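Cyclic AMP receptor protein (Thermus thermophilus, PDB 4EV0) activates transcription from a set of promoters in a cAMP-dependent manner, binding DNA as a homodimer. Local coordinates at residues B[150-164]-B[198-212]. Residues are numbered along the deposited sequence; the frame is centred on the assembly and turned at random.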
ATOM      1  N   LEU B 150      23.144   9.025  11.500  1.00 43.04           N
ATOM      2  CA  LEU B 150      24.257   9.032  12.441  1.00 47.64           C
ATOM      3  C   LEU B 150      25.207  10.190  12.131  1.00 50.99           C
ATOM      4  O   LEU B 150      25.685  10.879  13.034  1.00 52.33           O
ATOM      5  CB  LEU B 150      25.016   7.713  12.331  1.00 50.42           C
ATOM      6  CG  LEU B 150      24.347   6.489  12.940  1.00 50.02           C
ATOM      7  CD1 LEU B 150      25.123   5.211  12.610  1.00 52.49           C
ATOM      8  CD2 LEU B 150      24.213   6.699  14.440  1.00 51.11           C
ATOM      9  N   LEU B 151      25.479  10.383  10.846  1.00 58.34           N
ATOM     10  CA  LEU B 151      26.273  11.515  10.389  1.00 60.42           C
ATOM     11  C   LEU B 151      25.698  12.818  10.946  1.00 58.84           C
ATOM     12  O   LEU B 151      26.435  13.664  11.464  1.00 61.04           O
ATOM     13  CB  LEU B 151      26.258  11.561   8.869  1.00 58.64           C
ATOM     14  CG  LEU B 151      27.510  12.009   8.147  1.00 65.50           C
ATOM     15  CD1 LEU B 151      27.342  11.634   6.694  1.00 67.04           C
ATOM     16  CD2 LEU B 151      27.723  13.512   8.298  1.00 65.55           C
ATOM     17  N   LYS B 152      24.374  12.953  10.857  1.00 57.72           N
ATOM     18  CA  LYS B 152      23.686  14.146  11.334  1.00 57.75           C
ATOM     19  C   LYS B 152      23.948  14.438  12.820  1.00 60.98           C
ATOM     20  O   LYS B 152      24.029  15.598  13.231  1.00 61.48           O
ATOM     21  CB  LYS B 152      22.181  14.053  11.051  1.00 53.38           C
ATOM     22  CG  LYS B 152      21.764  14.827   9.806  1.00 55.26           C
ATOM     23  CD  LYS B 152      20.539  14.237   9.122  1.00 50.85           C
ATOM     24  CE  LYS B 152      19.270  14.807   9.715  1.00 53.94           C
ATOM     25  NZ  LYS B 152      18.085  14.412   8.911  1.00 53.35           N
ATOM     26  N   LEU B 153      24.068  13.380  13.619  1.00 46.77           N
ATOM     27  CA  LEU B 153      24.379  13.517  15.042  1.00 50.02           C
ATOM     28  C   LEU B 153      25.841  13.896  15.229  1.00 56.47           C
ATOM     29  O   LEU B 153      26.167  14.727  16.058  1.00 57.65           O
ATOM     30  CB  LEU B 153      24.093  12.216  15.795  1.00 50.27           C
ATOM     31  CG  LEU B 153      22.645  11.710  15.829  1.00 47.33           C
ATOM     32  CD1 LEU B 153      22.575  10.350  16.511  1.00 46.86           C
ATOM     33  CD2 LEU B 153      21.714  12.702  16.524  1.00 46.67           C
ATOM     34  N   LEU B 154      26.720  13.279  14.446  1.00 55.85           N
ATOM     35  CA  LEU B 154      28.116  13.670  14.443  1.00 59.43           C
ATOM     36  C   LEU B 154      28.267  15.155  14.153  1.00 61.26           C
ATOM     37  O   LEU B 154      29.179  15.807  14.674  1.00 67.79           O
ATOM     38  CB  LEU B 154      28.907  12.874  13.402  1.00 60.44           C
ATOM     39  CG  LEU B 154      29.596  11.596  13.876  1.00 64.62           C
ATOM     40  CD1 LEU B 154      30.359  10.953  12.727  1.00 65.22           C
ATOM     41  CD2 LEU B 154      30.521  11.877  15.065  1.00 69.77           C
ATOM     42  N   ARG B 155      27.389  15.699  13.324  1.00 74.32           N
ATOM     43  CA  ARG B 155      27.594  17.072  12.901  1.00 76.71           C
ATOM     44  C   ARG B 155      27.088  18.141  13.884  1.00 79.51           C
ATOM     45  O   ARG B 155      27.170  19.341  13.613  1.00 81.99           O
ATOM     46  CB  ARG B 155      27.155  17.308  11.443  1.00 73.62           C
ATOM     47  CG  ARG B 155      25.828  16.774  11.032  1.00 69.45           C
ATOM     48  CD  ARG B 155      25.317  17.393   9.721  1.00 64.93           C
ATOM     49  NE  ARG B 155      25.922  16.871   8.502  1.00 65.99           N
ATOM     50  CZ  ARG B 155      25.254  16.665   7.358  1.00 66.42           C
ATOM     51  NH1 ARG B 155      23.945  16.915   7.294  1.00 62.27           N
ATOM     52  NH2 ARG B 155      25.884  16.208   6.272  1.00 65.01           N
ATOM     53  N   GLN B 156      26.628  17.717  15.054  1.00 87.64           N
ATOM     54  CA  GLN B 156      26.220  18.696  16.057  1.00 91.51           C
ATOM     55  C   GLN B 156      27.395  19.138  16.940  1.00 98.13           C
ATOM     56  O   GLN B 156      27.250  20.035  17.774  1.00102.86           O
ATOM     57  CB  GLN B 156      25.031  18.193  16.878  1.00 90.16           C
ATOM     58  CG  GLN B 156      25.362  17.086  17.858  1.00 94.43           C
ATOM     59  CD  GLN B 156      24.149  16.227  18.189  1.00 91.32           C
ATOM     60  OE1 GLN B 156      24.168  15.426  19.129  1.00 93.09           O
ATOM     61  NE2 GLN B 156      23.086  16.389  17.408  1.00 87.25           N
ATOM     62  N   GLY B 157      28.554  18.508  16.748  1.00 71.57           N
ATOM     63  CA  GLY B 157      29.802  18.993  17.320  1.00 77.71           C
ATOM     64  C   GLY B 157      30.236  18.392  18.647  1.00 83.11           C
ATOM     65  O   GLY B 157      31.209  18.853  19.265  1.00 87.58           O
ATOM     66  N   LEU B 158      29.518  17.362  19.089  1.00 84.08           N
ATOM     67  CA  LEU B 158      29.841  16.672  20.334  1.00 87.01           C
ATOM     68  C   LEU B 158      30.429  15.306  20.008  1.00 87.24           C
ATOM     69  O   LEU B 158      31.611  15.205  19.668  1.00 89.31           O
ATOM     70  CB  LEU B 158      28.584  16.532  21.180  1.00 87.13           C
ATOM     71  CG  LEU B 158      27.790  17.845  21.192  1.00 84.85           C
ATOM     72  CD1 LEU B 158      26.289  17.590  21.177  1.00 81.31           C
ATOM     73  CD2 LEU B 158      28.190  18.720  22.391  1.00 88.44           C
ATOM     74  N   GLY B 159      29.598  14.267  20.090  1.00139.87           N
ATOM     75  CA  GLY B 159      29.970  12.924  19.665  1.00138.99           C
ATOM     76  C   GLY B 159      31.270  12.393  20.240  1.00144.75           C
ATOM     77  O   GLY B 159      31.812  12.966  21.183  1.00148.43           O
ATOM     78  N   PRO B 160      31.757  11.262  19.707  1.00 68.19           N
ATOM     79  CA  PRO B 160      31.018  10.415  18.762  1.00 62.79           C
ATOM     80  C   PRO B 160      30.208   9.360  19.519  1.00 58.91           C
ATOM     81  O   PRO B 160      29.731   8.397  18.914  1.00 54.14           O
ATOM     82  CB  PRO B 160      32.130   9.732  17.973  1.00 62.66           C
ATOM     83  CG  PRO B 160      33.256   9.592  18.982  1.00 69.62           C
ATOM     84  CD  PRO B 160      33.143  10.789  19.912  1.00 69.80           C
ATOM     85  N   LEU B 161      30.074   9.524  20.829  1.00 74.04           N
ATOM     86  CA  LEU B 161      29.274   8.595  21.610  1.00 72.71           C
ATOM     87  C   LEU B 161      27.886   9.180  21.836  1.00 68.88           C
ATOM     88  O   LEU B 161      27.752  10.311  22.305  1.00 71.11           O
ATOM     89  CB  LEU B 161      29.938   8.293  22.951  1.00 75.45           C
ATOM     90  CG  LEU B 161      29.134   7.347  23.849  1.00 76.22           C
ATOM     91  CD1 LEU B 161      29.046   5.951  23.221  1.00 72.66           C
ATOM     92  CD2 LEU B 161      29.725   7.290  25.253  1.00 78.65           C
ATOM     93  N   PHE B 162      26.848   8.424  21.503  1.00 66.30           N
ATOM     94  CA  PHE B 162      25.499   8.961  21.634  1.00 63.64           C
ATOM     95  C   PHE B 162      24.586   8.128  22.519  1.00 61.62           C
ATOM     96  O   PHE B 162      24.516   6.903  22.409  1.00 59.36           O
ATOM     97  CB  PHE B 162      24.854   9.180  20.269  1.00 57.83           C
ATOM     98  CG  PHE B 162      25.689   9.995  19.339  1.00 60.17           C
ATOM     99  CD1 PHE B 162      25.971  11.323  19.629  1.00 62.27           C
ATOM    100  CD2 PHE B 162      26.207   9.437  18.179  1.00 59.39           C
ATOM    101  CE1 PHE B 162      26.763  12.083  18.776  1.00 63.91           C
ATOM    102  CE2 PHE B 162      26.994  10.189  17.325  1.00 59.99           C
ATOM    103  CZ  PHE B 162      27.273  11.511  17.621  1.00 60.82           C
ATOM    104  N   GLN B 163      23.895   8.823  23.410  1.00 63.93           N
ATOM    105  CA  GLN B 163      22.794   8.238  24.142  1.00 62.88           C
ATOM    106  C   GLN B 163      21.620   8.292  23.178  1.00 57.88           C
ATOM    107  O   GLN B 163      21.041   9.359  22.947  1.00 57.03           O
ATOM    108  CB  GLN B 163      22.509   9.067  25.399  1.00 68.33           C
ATOM    109  CG  GLN B 163      21.726   8.340  26.468  1.00 72.07           C
ATOM    110  CD  GLN B 163      22.553   8.086  27.707  1.00 76.44           C
ATOM    111  OE1 GLN B 163      23.775   8.280  27.698  1.00 79.77           O
ATOM    112  NE2 GLN B 163      21.898   7.650  28.784  1.00 78.00           N
ATOM    113  N   ILE B 164      21.285   7.156  22.577  1.00 54.91           N
ATOM    114  CA  ILE B 164      20.217   7.157  21.588  1.00 50.71           C
ATOM    115  C   ILE B 164      19.589   5.778  21.386  1.00 49.55           C
ATOM    116  O   ILE B 164      20.289   4.765  21.318  1.00 51.28           O
ATOM    117  CB  ILE B 164      20.666   7.827  20.249  1.00 49.34           C
ATOM    118  CG1 ILE B 164      19.447   8.119  19.368  1.00 46.76           C
ATOM    119  CG2 ILE B 164      21.757   7.010  19.515  1.00 48.49           C
ATOM    120  CD1 ILE B 164      19.707   9.184  18.329  1.00 44.38           C
ATOM    121  N   GLY B 198      21.606   1.299  25.134  1.00 56.99           N
ATOM    122  CA  GLY B 198      21.173   2.656  24.850  1.00 55.42           C
ATOM    123  C   GLY B 198      22.219   3.594  24.249  1.00 56.90           C
ATOM    124  O   GLY B 198      22.059   4.816  24.354  1.00 55.41           O
ATOM    125  N   THR B 199      23.269   3.047  23.617  1.00 49.87           N
ATOM    126  CA  THR B 199      24.325   3.873  23.026  1.00 49.39           C
ATOM    127  C   THR B 199      24.850   3.386  21.666  1.00 49.93           C
ATOM    128  O   THR B 199      24.985   2.175  21.400  1.00 50.08           O
ATOM    129  CB  THR B 199      25.568   4.035  23.959  1.00 56.20           C
ATOM    130  OG1 THR B 199      26.203   2.764  24.148  1.00 58.00           O
ATOM    131  CG2 THR B 199      25.209   4.660  25.317  1.00 56.62           C
ATOM    132  N   VAL B 200      25.168   4.354  20.813  1.00 47.41           N
ATOM    133  CA  VAL B 200      25.852   4.079  19.576  1.00 47.50           C
ATOM    134  C   VAL B 200      27.099   4.952  19.512  1.00 50.67           C
ATOM    135  O   VAL B 200      27.014   6.178  19.590  1.00 51.20           O
ATOM    136  CB  VAL B 200      24.966   4.369  18.352  1.00 43.01           C
ATOM    137  CG1 VAL B 200      25.705   3.989  17.069  1.00 42.91           C
ATOM    138  CG2 VAL B 200      23.647   3.613  18.455  1.00 39.84           C
ATOM    139  N   GLU B 201      28.256   4.316  19.388  1.00 50.92           N
ATOM    140  CA  GLU B 201      29.508   5.039  19.248  1.00 56.02           C
ATOM    141  C   GLU B 201      30.074   4.858  17.836  1.00 57.80           C
ATOM    142  O   GLU B 201      30.290   3.736  17.375  1.00 56.76           O
ATOM    143  CB  GLU B 201      30.512   4.567  20.299  1.00 61.78           C
ATOM    144  CG  GLU B 201      31.977   4.895  19.977  1.00 69.10           C
ATOM    145  CD  GLU B 201      32.939   4.528  21.114  1.00 74.62           C
ATOM    146  OE1 GLU B 201      32.534   3.786  22.042  1.00 74.16           O
ATOM    147  OE2 GLU B 201      34.103   4.990  21.078  1.00 78.75           O
ATOM    148  N   VAL B 202      30.289   5.973  17.149  1.00 51.30           N
ATOM    149  CA  VAL B 202      30.917   5.971  15.839  1.00 51.09           C
ATOM    150  C   VAL B 202      32.431   5.812  16.014  1.00 57.34           C
ATOM    151  O   VAL B 202      33.039   6.513  16.828  1.00 61.04           O
ATOM    152  CB  VAL B 202      30.596   7.281  15.102  1.00 49.42           C
ATOM    153  CG1 VAL B 202      31.261   7.324  13.708  1.00 49.46           C
ATOM    154  CG2 VAL B 202      29.079   7.464  15.022  1.00 42.61           C
ATOM    155  N   ARG B 203      33.025   4.877  15.272  1.00 62.20           N
ATOM    156  CA  ARG B 203      34.459   4.582  15.386  1.00 70.19           C
ATOM    157  C   ARG B 203      35.190   5.195  14.209  1.00 73.57           C
ATOM    158  O   ARG B 203      36.206   5.876  14.365  1.00 76.14           O
ATOM    159  CB  ARG B 203      34.694   3.072  15.360  1.00 69.78           C
ATOM    160  CG  ARG B 203      33.845   2.307  16.347  1.00 69.51           C
ATOM    161  CD  ARG B 203      34.259   2.637  17.771  1.00 72.06           C
ATOM    162  NE  ARG B 203      35.530   2.006  18.121  1.00 79.77           N
ATOM    163  CZ  ARG B 203      36.177   2.220  19.265  1.00 85.46           C
ATOM    164  NH1 ARG B 203      35.675   3.058  20.164  1.00 84.15           N
ATOM    165  NH2 ARG B 203      37.327   1.603  19.510  1.00 87.04           N
ATOM    166  N   GLU B 204      34.627   4.933  13.031  1.00 68.12           N
ATOM    167  CA  GLU B 204      35.160   5.366  11.757  1.00 67.28           C
ATOM    168  C   GLU B 204      34.248   6.394  11.121  1.00 63.33           C
ATOM    169  O   GLU B 204      33.440   6.047  10.276  1.00 59.59           O
ATOM    170  CB  GLU B 204      35.241   4.161  10.829  1.00 68.40           C
ATOM    171  CG  GLU B 204      35.894   2.951  11.460  1.00 72.56           C
ATOM    172  CD  GLU B 204      37.397   3.116  11.620  1.00 82.70           C
ATOM    173  OE1 GLU B 204      37.839   4.021  12.370  1.00 81.77           O
ATOM    174  OE2 GLU B 204      38.140   2.334  10.983  1.00 86.85           O
ATOM    175  N   ALA B 205      34.391   7.655  11.509  1.00 67.99           N
ATOM    176  CA  ALA B 205      33.534   8.717  10.993  1.00 64.65           C
ATOM    177  C   ALA B 205      33.655   8.915   9.487  1.00 67.51           C
ATOM    178  O   ALA B 205      32.655   9.143   8.806  1.00 62.18           O
ATOM    179  CB  ALA B 205      33.803  10.018  11.720  1.00 64.18           C
ATOM    180  N   ALA B 206      34.869   8.821   8.961  1.00 67.00           N
ATOM    181  CA  ALA B 206      35.073   9.037   7.540  1.00 65.89           C
ATOM    182  C   ALA B 206      34.448   7.907   6.767  1.00 64.72           C
ATOM    183  O   ALA B 206      33.868   8.126   5.703  1.00 64.79           O
ATOM    184  CB  ALA B 206      36.572   9.146   7.205  1.00 70.04           C
ATOM    185  N   LEU B 207      34.583   6.692   7.289  1.00 66.68           N
ATOM    186  CA  LEU B 207      34.039   5.526   6.607  1.00 64.33           C
ATOM    187  C   LEU B 207      32.511   5.580   6.650  1.00 60.12           C
ATOM    188  O   LEU B 207      31.827   5.163   5.706  1.00 57.29           O
ATOM    189  CB  LEU B 207      34.554   4.243   7.252  1.00 65.40           C
ATOM    190  CG  LEU B 207      34.139   2.928   6.587  1.00 67.27           C
ATOM    191  CD1 LEU B 207      34.274   3.040   5.072  1.00 69.32           C
ATOM    192  CD2 LEU B 207      34.968   1.756   7.122  1.00 70.12           C
ATOM    193  N   LEU B 208      31.990   6.113   7.753  1.00 63.27           N
ATOM    194  CA  LEU B 208      30.559   6.301   7.910  1.00 59.99           C
ATOM    195  C   LEU B 208      30.056   7.281   6.853  1.00 58.42           C
ATOM    196  O   LEU B 208      29.084   6.999   6.153  1.00 53.28           O
ATOM    197  CB  LEU B 208      30.239   6.826   9.309  1.00 54.72           C
ATOM    198  CG  LEU B 208      28.758   7.070   9.559  1.00 52.54           C
ATOM    199  CD1 LEU B 208      28.039   5.737   9.793  1.00 50.84           C
ATOM    200  CD2 LEU B 208      28.522   8.037  10.738  1.00 51.73           C
ATOM    201  N   GLU B 209      30.736   8.419   6.734  1.00 79.06           N
ATOM    202  CA  GLU B 209      30.358   9.449   5.777  1.00 77.43           C
ATOM    203  C   GLU B 209      30.400   8.865   4.372  1.00 78.73           C
ATOM    204  O   GLU B 209      29.558   9.168   3.530  1.00 76.14           O
ATOM    205  CB  GLU B 209      31.290  10.656   5.895  1.00 81.36           C
ATOM    206  CG  GLU B 209      30.765  11.936   5.236  1.00 80.85           C
ATOM    207  CD  GLU B 209      31.523  13.192   5.678  1.00 82.77           C
ATOM    208  OE1 GLU B 209      32.741  13.093   5.969  1.00 86.79           O
ATOM    209  OE2 GLU B 209      30.896  14.276   5.736  1.00 77.79           O
ATOM    210  N   GLU B 210      31.369   7.995   4.132  1.00 72.50           N
ATOM    211  CA  GLU B 210      31.452   7.308   2.850  1.00 74.97           C
ATOM    212  C   GLU B 210      30.227   6.433   2.635  1.00 70.02           C
ATOM    213  O   GLU B 210      29.653   6.412   1.551  1.00 68.55           O
ATOM    214  CB  GLU B 210      32.730   6.462   2.752  1.00 79.19           C
ATOM    215  CG  GLU B 210      34.023   7.261   2.627  1.00 84.62           C
ATOM    216  CD  GLU B 210      35.193   6.411   2.124  1.00 94.28           C
ATOM    217  OE1 GLU B 210      35.125   5.165   2.230  1.00 93.19           O
ATOM    218  OE2 GLU B 210      36.180   6.991   1.613  1.00100.31           O
ATOM    219  N   ILE B 211      29.837   5.704   3.675  1.00 60.18           N
ATOM    220  CA  ILE B 211      28.681   4.817   3.589  1.00 57.56           C
ATOM    221  C   ILE B 211      27.381   5.605   3.391  1.00 52.18           C
ATOM    222  O   ILE B 211      26.518   5.178   2.620  1.00 49.90           O
ATOM    223  CB  ILE B 211      28.575   3.870   4.823  1.00 57.62           C
ATOM    224  CG1 ILE B 211      29.765   2.906   4.850  1.00 61.08           C
ATOM    225  CG2 ILE B 211      27.277   3.065   4.774  1.00 53.28           C
ATOM    226  CD1 ILE B 211      29.883   2.101   6.126  1.00 60.79           C
ATOM    227  N   ALA B 212      27.256   6.756   4.065  1.00 54.90           N
ATOM    228  CA  ALA B 212      26.055   7.588   3.948  1.00 52.05           C
ATOM    229  C   ALA B 212      25.837   8.036   2.502  1.00 53.10           C
ATOM    230  O   ALA B 212      24.709   8.055   1.999  1.00 47.74           O
ATOM    231  CB  ALA B 212      26.129   8.792   4.866  1.00 47.70           C
TER
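Phe162 and Val200 form the antiparallel hydrogen-bonded pair at the centre of four backbone hydrogen bonds that join residues 160-164 to 198-202. Phe162 N donates to Val200 O at 3.0 Å, and Val200 N to Phe162 O. Val202 N to Pro160 O and Ile164 N to Gly198 O extend the ladder beyond both ends of strand 161-163. Pro160, after a cis peptide bond, also rests its CB on Val202 O at 3.5 Å.

Apolar packing fills the side of the sheet that carries Phe162 and Val200. The CE2 edge of the Phe162 ring meets Val202 CG2 at 4.1 Å. Leu153 CB lies over one ring face and Pro160 C over the other, both offset toward the rim. Val200 splits its branches: CG1 faces Leu150 CD2, while CG2 meets Ile164 CG2. Val193, Leu195 and Leu184 also pack on Val200.

This is the winged helix-turn-helix domain of the Crp family. Strand 199-202 is the middle strand of its three-stranded antiparallel sheet, and helix 139-154 packs on the Phe162 and Val200 face. Helix 205-212 follows and crosses helix 150-154 at -135°.

Leu154 CD1 reaches Ala205 CB at 3.7 Å and, on the strand, meets Val202 CG1 tip to tip. With CG anti to its own N (chi1 179°) and chi2 at 76°, Leu208 brings CD2 to Leu150 CB at 3.9 Å. Leu151 CD1 touches both Ala212 CB, 3.6 Å away, and Glu209 CG.

On the other side of the sheet, Leu161 CD1 lies against Glu201 CB at 3.6 Å. The Glu201 carboxylate forms a salt bridge with Arg203 NH1.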